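Local coordinates for protein 3-hexulose-6-phosphate isomerase (Methanocaldococcus jannaschii, PDB 1JEO) that catalyses the isomerization between 3-hexulose 6-phosphate and fructose 6-phosphate, a step on the route to ribose 5-phosphate, at residues A[7-12]-A[135-140]; A[15-20]-A[151-156]; A[44-49]-A[70-75]; A[62-67]-A[170-175]; A[86-91]-A[100-105]. All blocks are in the same frame, centred on the assembly; numbering follows the deposited sequence.

How the contacts relate
Helix 5-15 opens the chain, and contact 1 sets it against the loop that precedes helix 144-164, closing a loop of more than 120 residues. Contact 2 follows at 15-20, seats the next turns on helix 144-164 itself and crosses contact 1 along the sequence. Nested inside both are contact 3, which pairs strands 43-46 and 69-71, and then contact 5, which lays helix 96-106 on strand 85-89. Contacts 3 and 5 share one parallel sheet, where Phe44 O lies 2.8 Å from Ile87 N. Contact 4 starts at the end of helix 49-64, crosses contacts 1, 2 and 3, encloses contact 5 and brings in the C-terminal helix 169-175.

Contact 1 of 5, residues A[7-12]-A[135-140]; sequences LDIVSN and KKSKYL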
# COMPACT_ATOMS: atom_id res chain seq x y z
N LEU A 7 4.39 -23.28 4.46
CA LEU A 7 3.48 -23.14 3.32
C LEU A 7 2.03 -23.03 3.79
O LEU A 7 1.24 -22.29 3.22
CB LEU A 7 3.65 -24.31 2.34
CG LEU A 7 2.91 -24.26 0.99
CD1 LEU A 7 3.35 -23.06 0.14
CD2 LEU A 7 3.17 -25.54 0.24
N ASP A 8 1.71 -23.74 4.88
CA ASP A 8 0.37 -23.73 5.48
C ASP A 8 0.08 -22.38 6.14
O ASP A 8 -1.05 -21.90 6.09
CB ASP A 8 0.21 -24.85 6.51
CG ASP A 8 0.02 -26.22 5.88
OD1 ASP A 8 0.22 -27.23 6.59
OD2 ASP A 8 -0.34 -26.31 4.68
N ILE A 9 1.11 -21.78 6.73
CA ILE A 9 0.99 -20.47 7.39
C ILE A 9 0.76 -19.40 6.32
O ILE A 9 -0.15 -18.58 6.46
CB ILE A 9 2.23 -20.17 8.29
CG1 ILE A 9 2.13 -21.03 9.56
CG2 ILE A 9 2.32 -18.68 8.67
CD1 ILE A 9 3.42 -21.16 10.34
N VAL A 10 1.52 -19.48 5.22
CA VAL A 10 1.38 -18.53 4.11
C VAL A 10 -0.01 -18.67 3.47
O VAL A 10 -0.67 -17.66 3.23
CB VAL A 10 2.50 -18.69 3.04
CG1 VAL A 10 2.28 -17.73 1.88
CG2 VAL A 10 3.87 -18.41 3.66
N SER A 11 -0.46 -19.91 3.25
CA SER A 11 -1.78 -20.19 2.66
C SER A 11 -2.94 -19.64 3.49
O SER A 11 -3.89 -19.08 2.93
CB SER A 11 -1.99 -21.70 2.45
OG SER A 11 -1.13 -22.20 1.44
N ASN A 12 -2.84 -19.77 4.81
CA ASN A 12 -3.87 -19.28 5.72
C ASN A 12 -3.84 -17.76 5.88
O ASN A 12 -4.87 -17.14 6.17
CB ASN A 12 -3.79 -19.98 7.09
CG ASN A 12 -4.27 -21.42 7.03
OD1 ASN A 12 -5.33 -21.72 6.49
ND2 ASN A 12 -3.48 -22.32 7.61
N LYS A 135 -0.09 -14.27 10.65
CA LYS A 135 0.58 -15.21 11.53
C LYS A 135 2.07 -15.28 11.21
O LYS A 135 2.46 -15.40 10.04
CB LYS A 135 -0.06 -16.60 11.39
CG LYS A 135 -0.00 -17.49 12.63
CD LYS A 135 -1.00 -17.03 13.70
CE LYS A 135 -0.93 -17.92 14.94
NZ LYS A 135 -1.89 -17.48 15.98
N LYS A 136 2.89 -15.12 12.25
CA LYS A 136 4.35 -15.17 12.15
C LYS A 136 4.82 -16.56 12.55
O LYS A 136 4.07 -17.32 13.18
CB LYS A 136 4.99 -14.15 13.09
CG LYS A 136 4.90 -12.69 12.67
CD LYS A 136 5.53 -11.77 13.73
CE LYS A 136 7.05 -11.96 13.88
NZ LYS A 136 7.65 -11.01 14.86
N SER A 137 6.07 -16.88 12.23
CA SER A 137 6.65 -18.18 12.55
C SER A 137 8.15 -18.05 12.81
O SER A 137 8.76 -17.02 12.51
CB SER A 137 6.42 -19.15 11.39
OG SER A 137 6.48 -20.49 11.84
N LYS A 138 8.75 -19.12 13.34
CA LYS A 138 10.18 -19.17 13.64
C LYS A 138 11.02 -19.07 12.36
O LYS A 138 12.05 -18.39 12.33
CB LYS A 138 10.51 -20.48 14.38
CG LYS A 138 11.92 -20.58 14.94
CD LYS A 138 12.14 -21.95 15.56
CE LYS A 138 13.52 -22.05 16.19
NZ LYS A 138 13.75 -23.41 16.74
N TYR A 139 10.54 -19.72 11.29
CA TYR A 139 11.24 -19.73 10.01
C TYR A 139 10.71 -18.74 8.97
O TYR A 139 11.17 -18.71 7.82
CB TYR A 139 11.37 -21.16 9.49
CG TYR A 139 12.17 -22.04 10.44
CD1 TYR A 139 11.58 -23.15 11.08
CD2 TYR A 139 13.51 -21.73 10.76
CE1 TYR A 139 12.31 -23.93 12.03
CE2 TYR A 139 14.25 -22.49 11.69
CZ TYR A 139 13.64 -23.59 12.32
OH TYR A 139 14.36 -24.32 13.24
N LEU A 140 9.77 -17.90 9.40
CA LEU A 140 9.17 -16.81 8.61
C LEU A 140 9.19 -15.66 9.64
O LEU A 140 8.14 -15.23 10.13
CB LEU A 140 7.73 -17.16 8.18
CG LEU A 140 7.50 -18.27 7.15
CD1 LEU A 140 6.02 -18.61 7.08
CD2 LEU A 140 8.04 -17.88 5.78
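The N-terminal helix 5-15 of this SIS-family isomerase meets the loop between strand 128-130 and helix 144-164 chiefly through Ile9, which touches Lys135, Ser137 and Leu140, while Val10 adds a contact to Leu140. The segments bury 218 Å² between them, both sides summed, without a hydrogen bond. Ile9 works with two branches: CG2 stands anti to the backbone N and CG1 beside it, which sends them to different partners. CG2 lies 3.6 Å from Lys135 O, a carbonyl that accepts a hydrogen bond from Thr145 OG1. The other branch runs out to CD1, which stops 3.5 Å from Ser137 OG, a van der Waals approach of a methyl to a hydroxyl. The Ile9 and Leu140 side chains run alongside one another in opposing senses, whereas Val10 and Leu140 meet at about a right angle. This is a surface contact, yet the Leu140 side chain is about 9 Å from that of Glu147, the inferred proton acceptor. One methyl of the loop serves both helix residues: Leu140 CD1 lies 4.0 Å from Ile9 CG2 and likewise 4.0 Å from Val10 CG2.

Contact 2 of 5, residues A[15-20]-A[151-156]; sequences LILKKF and LIFLDL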
# COMPACT_ATOMS: atom_id res chain seq x y z
N LEU A 15 -5.81 -16.15 3.06
CA LEU A 15 -7.25 -16.31 3.30
C LEU A 15 -7.85 -15.19 4.16
O LEU A 15 -9.05 -14.94 4.10
CB LEU A 15 -7.56 -17.69 3.89
CG LEU A 15 -7.32 -18.93 3.01
CD1 LEU A 15 -7.67 -20.17 3.81
CD2 LEU A 15 -8.12 -18.88 1.72
N ILE A 16 -6.99 -14.51 4.92
CA ILE A 16 -7.37 -13.38 5.79
C ILE A 16 -7.85 -12.20 4.93
O ILE A 16 -8.67 -11.39 5.37
CB ILE A 16 -6.16 -13.00 6.73
CG1 ILE A 16 -5.98 -14.08 7.80
CG2 ILE A 16 -6.31 -11.60 7.37
CD1 ILE A 16 -4.73 -13.93 8.68
N LEU A 17 -7.40 -12.16 3.67
CA LEU A 17 -7.78 -11.10 2.72
C LEU A 17 -9.23 -11.19 2.22
O LEU A 17 -9.74 -10.25 1.60
CB LEU A 17 -6.80 -11.06 1.55
CG LEU A 17 -5.34 -10.74 1.89
CD1 LEU A 17 -4.46 -10.88 0.67
CD2 LEU A 17 -5.21 -9.34 2.47
N LYS A 18 -9.90 -12.30 2.55
CA LYS A 18 -11.29 -12.55 2.18
C LYS A 18 -12.24 -11.56 2.86
O LYS A 18 -13.28 -11.21 2.30
CB LYS A 18 -11.69 -14.00 2.53
CG LYS A 18 -12.99 -14.49 1.88
CD LYS A 18 -13.31 -15.93 2.24
CE LYS A 18 -14.64 -16.36 1.64
NZ LYS A 18 -14.98 -17.78 1.94
N LYS A 19 -11.82 -11.04 4.02
CA LYS A 19 -12.59 -10.06 4.82
C LYS A 19 -12.91 -8.79 4.03
O LYS A 19 -13.97 -8.19 4.23
CB LYS A 19 -11.80 -9.63 6.06
CG LYS A 19 -11.48 -10.72 7.08
CD LYS A 19 -10.75 -10.15 8.31
CE LYS A 19 -9.43 -9.45 7.95
NZ LYS A 19 -8.64 -9.04 9.14
N PHE A 20 -12.01 -8.41 3.12
CA PHE A 20 -12.17 -7.21 2.29
C PHE A 20 -13.28 -7.30 1.24
O PHE A 20 -13.64 -6.30 0.62
CB PHE A 20 -10.84 -6.84 1.63
CG PHE A 20 -9.79 -6.37 2.61
CD1 PHE A 20 -8.78 -7.25 3.05
CD2 PHE A 20 -9.81 -5.05 3.11
CE1 PHE A 20 -7.80 -6.83 3.99
CE2 PHE A 20 -8.85 -4.61 4.05
CZ PHE A 20 -7.83 -5.50 4.49
N LEU A 151 1.85 -7.42 -0.44
CA LEU A 151 2.05 -7.41 -1.90
C LEU A 151 0.80 -7.94 -2.59
O LEU A 151 0.29 -7.32 -3.53
CB LEU A 151 3.26 -8.26 -2.32
CG LEU A 151 3.57 -8.39 -3.83
CD1 LEU A 151 3.91 -7.04 -4.44
CD2 LEU A 151 4.71 -9.38 -4.07
N ILE A 152 0.28 -9.06 -2.06
CA ILE A 152 -0.93 -9.68 -2.60
C ILE A 152 -2.14 -8.76 -2.45
O ILE A 152 -2.87 -8.56 -3.42
CB ILE A 152 -1.13 -11.11 -2.01
CG1 ILE A 152 -0.01 -12.01 -2.53
CG2 ILE A 152 -2.50 -11.70 -2.43
CD1 ILE A 152 0.15 -13.35 -1.84
N PHE A 153 -2.26 -8.10 -1.29
CA PHE A 153 -3.36 -7.15 -1.02
C PHE A 153 -3.30 -5.98 -2.01
O PHE A 153 -4.33 -5.62 -2.59
CB PHE A 153 -3.27 -6.61 0.43
CG PHE A 153 -4.24 -5.48 0.74
CD1 PHE A 153 -5.63 -5.72 0.78
CD2 PHE A 153 -3.76 -4.17 0.95
CE1 PHE A 153 -6.54 -4.65 1.02
CE2 PHE A 153 -4.66 -3.09 1.19
CZ PHE A 153 -6.05 -3.33 1.22
N LEU A 154 -2.11 -5.42 -2.19
CA LEU A 154 -1.90 -4.29 -3.09
C LEU A 154 -2.16 -4.62 -4.56
O LEU A 154 -2.61 -3.76 -5.31
CB LEU A 154 -0.53 -3.66 -2.87
CG LEU A 154 -0.41 -2.93 -1.52
CD1 LEU A 154 1.03 -2.56 -1.28
CD2 LEU A 154 -1.32 -1.72 -1.44
N ASP A 155 -1.94 -5.88 -4.94
CA ASP A 155 -2.21 -6.33 -6.30
C ASP A 155 -3.71 -6.54 -6.47
O ASP A 155 -4.24 -6.36 -7.57
CB ASP A 155 -1.44 -7.61 -6.64
CG ASP A 155 0.05 -7.37 -6.87
OD1 ASP A 155 0.45 -6.26 -7.30
OD2 ASP A 155 0.84 -8.31 -6.65
N LEU A 156 -4.40 -6.87 -5.37
CA LEU A 156 -5.86 -7.05 -5.37
C LEU A 156 -6.55 -5.69 -5.45
O LEU A 156 -7.64 -5.58 -6.01
CB LEU A 156 -6.35 -7.83 -4.14
CG LEU A 156 -5.97 -9.31 -3.95
CD1 LEU A 156 -6.56 -9.82 -2.65
CD2 LEU A 156 -6.45 -10.15 -5.11
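Residues 15-20, which lead into the short helix 19-22, pass helix 144-164 most closely where Leu17 CA stands 7.0 Å from Phe153 CA, a spacing bridged by side chains with no hydrogen bond across. The pair forms part of the hydrophobic layer between the N-terminal helical segment and the long helix 144-164 of this SIS-family fold. Leu17 sends its two methyls to different neighbours. CD1 touches Ile152 CG2 at 3.8 Å and reaches Leu156 CD1 at 4.1 Å, while CD2 sits 3.9 Å from Phe153 CB. Phe153 has its CG anti to the backbone N (chi1 172°), which turns the ring toward Phe20. The two rings are oblique, their planes at 41° and their centroids 4.7 Å apart. Ile130 of the edge strand touches both rings, and Leu30 and Leu33 of helix 24-39 add to the same core. With a serine in place of Phe20, the Phe153 ring would probably lose the aromatic surface against CE1 and a gap would open beside Ile130. One atom leads the approach of the rings: Phe153 CE1 lies 3.6 Å above the plane of Phe20, over the ring centre.

Contact 3 of 5, residues A[44-49]-A[70-75]; sequences FIFGVG and YFVGET
Phe44 is paired with Tyr70 in the parallel bridge between strands 43-46 and 69-71, the two strands of a beta-alpha-beta unit whose crossover is helix 49-64. Their rings are oblique, planes at 39°; Tyr70 CD1 lies over one face of the Phe44 ring, whereas Val72 CG2 comes to its edge. Next, Ile45 supplies both hydrogen bonds: its N donates to Tyr70 O over 2.9 Å, and its O accepts from Val72 N at 2.9 Å with an N-H...O angle of 167°. That same oxygen lies 3.3 Å above the plane of the Phe71 ring, offset toward the rim. Phe71 reaches it because its CG is anti to the backbone N (chi1 -167°), which swings the ring back over the neighbouring strand. Phe46 comes after, with CD1 3.7 Å from Val72 CB and its ring edge toward Val72 O, 3.5 Å from CD1. At Gly47 the backbone passes the far end of the Phe71 ring, Gly47 O lying 3.7 Å from Phe71 CZ near the ring plane. Gly47 is close to Ser51 and Ser90, both inferred to bind substrate. Two bonds of equal length, that from Val72 N the straighter, fix the strand register; with the Phe71 ring over it and Val72 CG2 nearby, the oxygen of buried Ile45 has its bonding need met by Val72 N.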
# COMPACT_ATOMS: atom_id res chain seq x y z
N PHE A 44 1.71 9.34 -3.41
CA PHE A 44 3.05 9.08 -2.88
C PHE A 44 3.10 7.82 -2.02
O PHE A 44 2.26 7.63 -1.14
CB PHE A 44 3.55 10.27 -2.04
CG PHE A 44 3.82 11.51 -2.84
CD1 PHE A 44 2.76 12.33 -3.29
CD2 PHE A 44 5.14 11.89 -3.13
CE1 PHE A 44 3.01 13.51 -4.01
CE2 PHE A 44 5.41 13.08 -3.86
CZ PHE A 44 4.34 13.89 -4.30
N ILE A 45 4.06 6.95 -2.30
CA ILE A 45 4.22 5.71 -1.55
C ILE A 45 5.59 5.71 -0.86
O ILE A 45 6.58 6.18 -1.44
CB ILE A 45 4.16 4.44 -2.47
CG1 ILE A 45 3.07 4.54 -3.55
CG2 ILE A 45 4.01 3.16 -1.63
CD1 ILE A 45 1.65 4.54 -3.08
N PHE A 46 5.64 5.19 0.36
CA PHE A 46 6.89 5.08 1.12
C PHE A 46 6.90 3.88 2.06
O PHE A 46 5.87 3.48 2.61
CB PHE A 46 7.22 6.37 1.91
CG PHE A 46 8.61 6.37 2.53
CD1 PHE A 46 9.77 6.30 1.72
CD2 PHE A 46 8.77 6.40 3.93
CE1 PHE A 46 11.08 6.26 2.29
CE2 PHE A 46 10.07 6.36 4.52
CZ PHE A 46 11.22 6.29 3.69
N GLY A 47 8.11 3.37 2.27
CA GLY A 47 8.36 2.25 3.14
C GLY A 47 9.87 2.06 3.18
O GLY A 47 10.57 2.50 2.26
N VAL A 48 10.35 1.38 4.21
CA VAL A 48 11.78 1.11 4.39
C VAL A 48 12.01 -0.40 4.22
O VAL A 48 11.10 -1.19 4.47
CB VAL A 48 12.25 1.60 5.81
CG1 VAL A 48 13.67 1.17 6.12
CG2 VAL A 48 12.16 3.11 5.90
N GLY A 49 13.20 -0.76 3.75
CA GLY A 49 13.58 -2.15 3.55
C GLY A 49 12.68 -2.94 2.63
O GLY A 49 12.27 -2.43 1.58
N TYR A 70 4.25 8.19 -7.34
CA TYR A 70 5.65 8.44 -6.98
C TYR A 70 6.06 7.66 -5.74
O TYR A 70 5.23 7.32 -4.90
CB TYR A 70 5.90 9.93 -6.70
CG TYR A 70 5.65 10.85 -7.87
CD1 TYR A 70 4.49 11.65 -7.93
CD2 TYR A 70 6.55 10.89 -8.97
CE1 TYR A 70 4.22 12.47 -9.07
CE2 TYR A 70 6.29 11.71 -10.10
CZ TYR A 70 5.12 12.49 -10.14
OH TYR A 70 4.86 13.27 -11.24
N PHE A 71 7.35 7.32 -5.68
CA PHE A 71 7.90 6.66 -4.50
C PHE A 71 8.83 7.70 -3.87
O PHE A 71 9.71 8.23 -4.55
CB PHE A 71 8.66 5.37 -4.84
CG PHE A 71 8.96 4.53 -3.63
CD1 PHE A 71 7.98 3.67 -3.10
CD2 PHE A 71 10.20 4.63 -2.96
CE1 PHE A 71 8.22 2.92 -1.92
CE2 PHE A 71 10.46 3.90 -1.77
CZ PHE A 71 9.47 3.04 -1.25
N VAL A 72 8.63 7.96 -2.58
CA VAL A 72 9.43 8.94 -1.83
C VAL A 72 10.88 8.45 -1.70
O VAL A 72 11.13 7.31 -1.33
CB VAL A 72 8.81 9.20 -0.42
CG1 VAL A 72 9.59 10.27 0.34
CG2 VAL A 72 7.34 9.61 -0.55
N GLY A 73 11.82 9.32 -2.05
CA GLY A 73 13.23 8.96 -1.97
C GLY A 73 13.89 8.86 -3.33
O GLY A 73 15.11 8.94 -3.43
N GLU A 74 13.07 8.74 -4.38
CA GLU A 74 13.60 8.59 -5.74
C GLU A 74 13.79 9.89 -6.52
O GLU A 74 13.16 10.90 -6.23
CB GLU A 74 12.82 7.54 -6.52
CG GLU A 74 12.93 6.17 -5.83
CD GLU A 74 12.52 5.00 -6.68
OE1 GLU A 74 12.93 3.87 -6.34
OE2 GLU A 74 11.80 5.19 -7.68
N THR A 75 14.70 9.83 -7.49
CA THR A 75 15.12 10.96 -8.33
C THR A 75 14.15 12.07 -8.71
O THR A 75 14.36 13.23 -8.36
CB THR A 75 15.83 10.44 -9.61
OG1 THR A 75 16.78 9.42 -9.25
CG2 THR A 75 16.57 11.56 -10.33

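Contact 4 of 5, residues A[62-67]-A[170-175]; sequences LMHLGF and SEIIKR
Arg175 turns its CG beside the backbone N (chi1 -68°) and then runs extended to NE, a path that lays the guanidinium across the end of helix 49-64. Met63 answers with a chain bent at chi2 and chi3, which brings its CE 3.6 Å from Arg175 CB. One face of the guanidinium is covered by Gly66 CA, 3.6 Å above its plane and offset toward the rim. At the edge, NH1 makes a weak hydrogen bond to His64 O, 3.4 Å long. The same NH1 bridges to Glu171 OE2 at 3.1 Å; the carboxylate oxygen is met from above its own plane but lies nearly in that of the guanidinium. The glycine ends the helix in a Schellman motif, with phi 105° and bonds from Gly66 N to Met63 O and from Phe67 N to Leu62 O. The C-terminal helix 169-175 meets helix 49-64 here, well away from the inferred substrate site. A methionine in place of Arg175 would probably leave the Glu171 carboxylate without its charged mate and His64 O without this weak donor. Beyond the arginine, Ile172 packs on His64 and Leu65. It crosses His64 at about a right angle, its CG2 3.9 Å from His64 CG, and runs alongside Leu65, whose CD2 lies 4.1 Å from Ile172 CG1.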
# COMPACT_ATOMS: atom_id res chain seq x y z
N LEU A 62 0.48 1.51 -10.17
CA LEU A 62 -0.45 2.65 -10.18
C LEU A 62 -0.12 3.57 -11.36
O LEU A 62 -1.02 4.14 -11.99
CB LEU A 62 -0.36 3.46 -8.89
CG LEU A 62 -1.14 2.97 -7.66
CD1 LEU A 62 -0.86 3.93 -6.52
CD2 LEU A 62 -2.64 2.90 -7.95
N MET A 63 1.17 3.65 -11.67
CA MET A 63 1.69 4.43 -12.79
C MET A 63 1.22 3.78 -14.09
O MET A 63 0.78 4.48 -15.01
CB MET A 63 3.22 4.50 -12.70
CG MET A 63 3.94 5.28 -13.79
SD MET A 63 4.27 4.32 -15.29
CE MET A 63 3.48 5.37 -16.38
N HIS A 64 1.27 2.44 -14.14
CA HIS A 64 0.84 1.66 -15.31
C HIS A 64 -0.62 1.90 -15.68
O HIS A 64 -0.98 1.85 -16.86
CB HIS A 64 1.04 0.16 -15.06
CG HIS A 64 2.47 -0.28 -15.05
ND1 HIS A 64 3.48 0.44 -15.66
CD2 HIS A 64 3.06 -1.39 -14.54
CE1 HIS A 64 4.63 -0.21 -15.51
NE2 HIS A 64 4.39 -1.32 -14.84
N LEU A 65 -1.43 2.21 -14.67
CA LEU A 65 -2.86 2.48 -14.85
C LEU A 65 -3.18 3.94 -15.20
O LEU A 65 -4.35 4.28 -15.44
CB LEU A 65 -3.65 2.04 -13.61
CG LEU A 65 -3.62 0.57 -13.19
CD1 LEU A 65 -4.62 0.38 -12.07
CD2 LEU A 65 -3.94 -0.36 -14.34
N GLY A 66 -2.16 4.80 -15.21
CA GLY A 66 -2.36 6.20 -15.57
C GLY A 66 -2.35 7.24 -14.48
O GLY A 66 -2.52 8.43 -14.77
N PHE A 67 -2.17 6.82 -13.23
CA PHE A 67 -2.13 7.75 -12.10
C PHE A 67 -0.76 8.39 -11.99
O PHE A 67 0.22 7.84 -12.50
CB PHE A 67 -2.43 7.00 -10.79
CG PHE A 67 -3.82 6.43 -10.72
CD1 PHE A 67 -4.03 5.07 -10.99
CD2 PHE A 67 -4.91 7.24 -10.38
CE1 PHE A 67 -5.34 4.51 -10.93
CE2 PHE A 67 -6.23 6.70 -10.32
CZ PHE A 67 -6.44 5.33 -10.60
N SER A 170 -4.00 -3.63 -21.93
CA SER A 170 -3.47 -2.72 -22.95
C SER A 170 -3.03 -1.36 -22.38
O SER A 170 -2.14 -0.72 -22.94
CB SER A 170 -4.49 -2.51 -24.07
OG SER A 170 -5.67 -1.88 -23.60
N GLU A 171 -3.66 -0.95 -21.28
CA GLU A 171 -3.34 0.31 -20.60
C GLU A 171 -1.96 0.22 -19.96
O GLU A 171 -1.19 1.18 -19.97
CB GLU A 171 -4.39 0.63 -19.52
CG GLU A 171 -5.77 1.02 -20.05
CD GLU A 171 -5.77 2.34 -20.82
OE1 GLU A 171 -6.22 2.34 -21.98
OE2 GLU A 171 -5.32 3.36 -20.26
N ILE A 172 -1.65 -0.98 -19.45
CA ILE A 172 -0.37 -1.27 -18.80
C ILE A 172 0.78 -1.31 -19.81
O ILE A 172 1.80 -0.67 -19.58
CB ILE A 172 -0.46 -2.58 -17.97
CG1 ILE A 172 -1.46 -2.39 -16.83
CG2 ILE A 172 0.92 -2.99 -17.42
CD1 ILE A 172 -1.82 -3.64 -16.08
N ILE A 173 0.58 -2.00 -20.94
CA ILE A 173 1.60 -2.13 -22.00
C ILE A 173 1.98 -0.76 -22.58
O ILE A 173 3.15 -0.50 -22.88
CB ILE A 173 1.14 -3.04 -23.20
CG1 ILE A 173 0.41 -4.30 -22.73
CG2 ILE A 173 2.34 -3.40 -24.09
CD1 ILE A 173 1.26 -5.37 -22.09
N LYS A 174 0.98 0.12 -22.70
CA LYS A 174 1.13 1.47 -23.24
C LYS A 174 2.07 2.35 -22.39
O LYS A 174 2.86 3.12 -22.93
CB LYS A 174 -0.26 2.13 -23.37
CG LYS A 174 -0.32 3.58 -23.92
CD LYS A 174 0.13 3.68 -25.38
CE LYS A 174 0.02 5.10 -25.90
NZ LYS A 174 0.41 5.18 -27.33
N ARG A 175 2.01 2.17 -21.07
CA ARG A 175 2.80 2.96 -20.13
C ARG A 175 4.00 2.26 -19.49
O ARG A 175 4.77 2.88 -18.76
CB ARG A 175 1.89 3.53 -19.05
CG ARG A 175 0.91 4.56 -19.54
CD ARG A 175 -0.01 5.01 -18.44
NE ARG A 175 -1.15 5.75 -18.95
CZ ARG A 175 -2.35 5.21 -19.21
NH1 ARG A 175 -2.57 3.92 -18.99
NH2 ARG A 175 -3.33 5.98 -19.66

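Contact 5 of 5, residues A[86-91]-A[100-105]; sequences LILISG and TVAKKA
Leu86 packs most tightly against the helix: its CD2 lies 3.6 Å from Ala105 CB and also meets Val101 CG1 at 4.0 Å. With CG anti to the backbone N (chi1 176°), the leucine extends this one methyl into the angle between two helix residues a turn apart. Leu88 takes the other rotation, CG beside the backbone N (chi1 -62°), and divides its methyls. CD1 meets Ala102 CB at 3.8 Å, while CD2 stays farther off, 4.3 Å from Val101 CG1. The axes of the short segments 86-89 and 100-105 approach to 10.1 Å. They run nearly antiparallel, at 160°, as expected for the first two elements of the beta-alpha-beta unit 85-89, 96-106 and 112-115 in the parallel sheet of the SIS domain. Phe46 of the neighbouring strand also touches Val101 and Leu88, and Ile112 lies against Leu88 and Ala105. The looser side is the outer surface of the helix, where Thr100, Lys103 and Lys104 are exposed and make no contact with the strand. Beyond the strand, Ser90 and Gly91 take no part in the helix packing; both are inferred to bind substrate, and hydrogen bonds join Ser90 OG and Gly91 N to a citrate, probably from the crystallisation liquor.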
# COMPACT_ATOMS: atom_id res chain seq x y z
N LEU A 86 -0.71 10.14 0.58
CA LEU A 86 0.48 9.42 1.02
C LEU A 86 0.07 8.07 1.59
O LEU A 86 -0.83 7.98 2.44
CB LEU A 86 1.28 10.21 2.07
CG LEU A 86 2.51 9.53 2.70
CD1 LEU A 86 3.65 9.37 1.69
CD2 LEU A 86 2.98 10.31 3.90
N ILE A 87 0.70 7.01 1.09
CA ILE A 87 0.43 5.65 1.55
C ILE A 87 1.73 5.14 2.18
O ILE A 87 2.79 5.13 1.54
CB ILE A 87 -0.05 4.72 0.40
CG1 ILE A 87 -1.41 5.21 -0.15
CG2 ILE A 87 -0.18 3.26 0.88
CD1 ILE A 87 -1.86 4.57 -1.45
N LEU A 88 1.65 4.75 3.45
CA LEU A 88 2.79 4.25 4.21
C LEU A 88 2.64 2.76 4.49
O LEU A 88 1.55 2.30 4.85
CB LEU A 88 2.96 5.02 5.52
CG LEU A 88 3.26 6.53 5.37
CD1 LEU A 88 3.16 7.23 6.69
CD2 LEU A 88 4.64 6.75 4.75
N ILE A 89 3.71 2.01 4.23
CA ILE A 89 3.72 0.56 4.45
C ILE A 89 4.82 0.27 5.47
O ILE A 89 6.00 0.55 5.22
CB ILE A 89 3.96 -0.22 3.11
CG1 ILE A 89 2.85 0.11 2.11
CG2 ILE A 89 3.97 -1.74 3.34
CD1 ILE A 89 3.20 -0.13 0.68
N SER A 90 4.42 -0.26 6.62
CA SER A 90 5.35 -0.59 7.70
C SER A 90 4.84 -1.75 8.55
O SER A 90 3.69 -1.75 8.97
CB SER A 90 5.58 0.64 8.59
OG SER A 90 6.47 0.34 9.65
N GLY A 91 5.72 -2.71 8.84
CA GLY A 91 5.37 -3.87 9.65
C GLY A 91 4.98 -3.54 11.07
O GLY A 91 3.83 -3.74 11.47
N THR A 100 9.06 10.20 10.21
CA THR A 100 9.59 11.48 9.73
C THR A 100 8.77 11.95 8.52
O THR A 100 8.33 13.11 8.46
CB THR A 100 11.10 11.33 9.33
OG1 THR A 100 11.87 11.03 10.50
CG2 THR A 100 11.65 12.60 8.69
N VAL A 101 8.52 11.03 7.58
CA VAL A 101 7.74 11.29 6.37
C VAL A 101 6.27 11.55 6.73
O VAL A 101 5.65 12.45 6.15
CB VAL A 101 7.91 10.11 5.34
CG1 VAL A 101 6.99 10.27 4.13
CG2 VAL A 101 9.36 10.06 4.87
N ALA A 102 5.76 10.83 7.72
CA ALA A 102 4.37 10.98 8.20
C ALA A 102 4.14 12.36 8.84
O ALA A 102 3.13 13.00 8.58
CB ALA A 102 4.04 9.89 9.20
N LYS A 103 5.12 12.81 9.63
CA LYS A 103 5.08 14.11 10.32
C LYS A 103 5.08 15.28 9.34
O LYS A 103 4.32 16.24 9.52
CB LYS A 103 6.28 14.26 11.26
CG LYS A 103 6.17 13.51 12.57
CD LYS A 103 7.48 13.55 13.35
CE LYS A 103 7.41 12.69 14.60
NZ LYS A 103 8.70 12.67 15.34
N LYS A 104 5.90 15.18 8.30
CA LYS A 104 6.01 16.22 7.28
C LYS A 104 4.78 16.33 6.37
O LYS A 104 4.39 17.43 5.99
CB LYS A 104 7.30 16.05 6.46
CG LYS A 104 8.52 16.55 7.21
CD LYS A 104 9.75 16.53 6.34
CE LYS A 104 10.88 17.36 6.92
NZ LYS A 104 10.62 18.83 6.86
N ALA A 105 4.14 15.19 6.11
CA ALA A 105 2.94 15.14 5.29
C ALA A 105 1.73 15.64 6.07
O ALA A 105 0.86 16.30 5.51
CB ALA A 105 2.69 13.73 4.81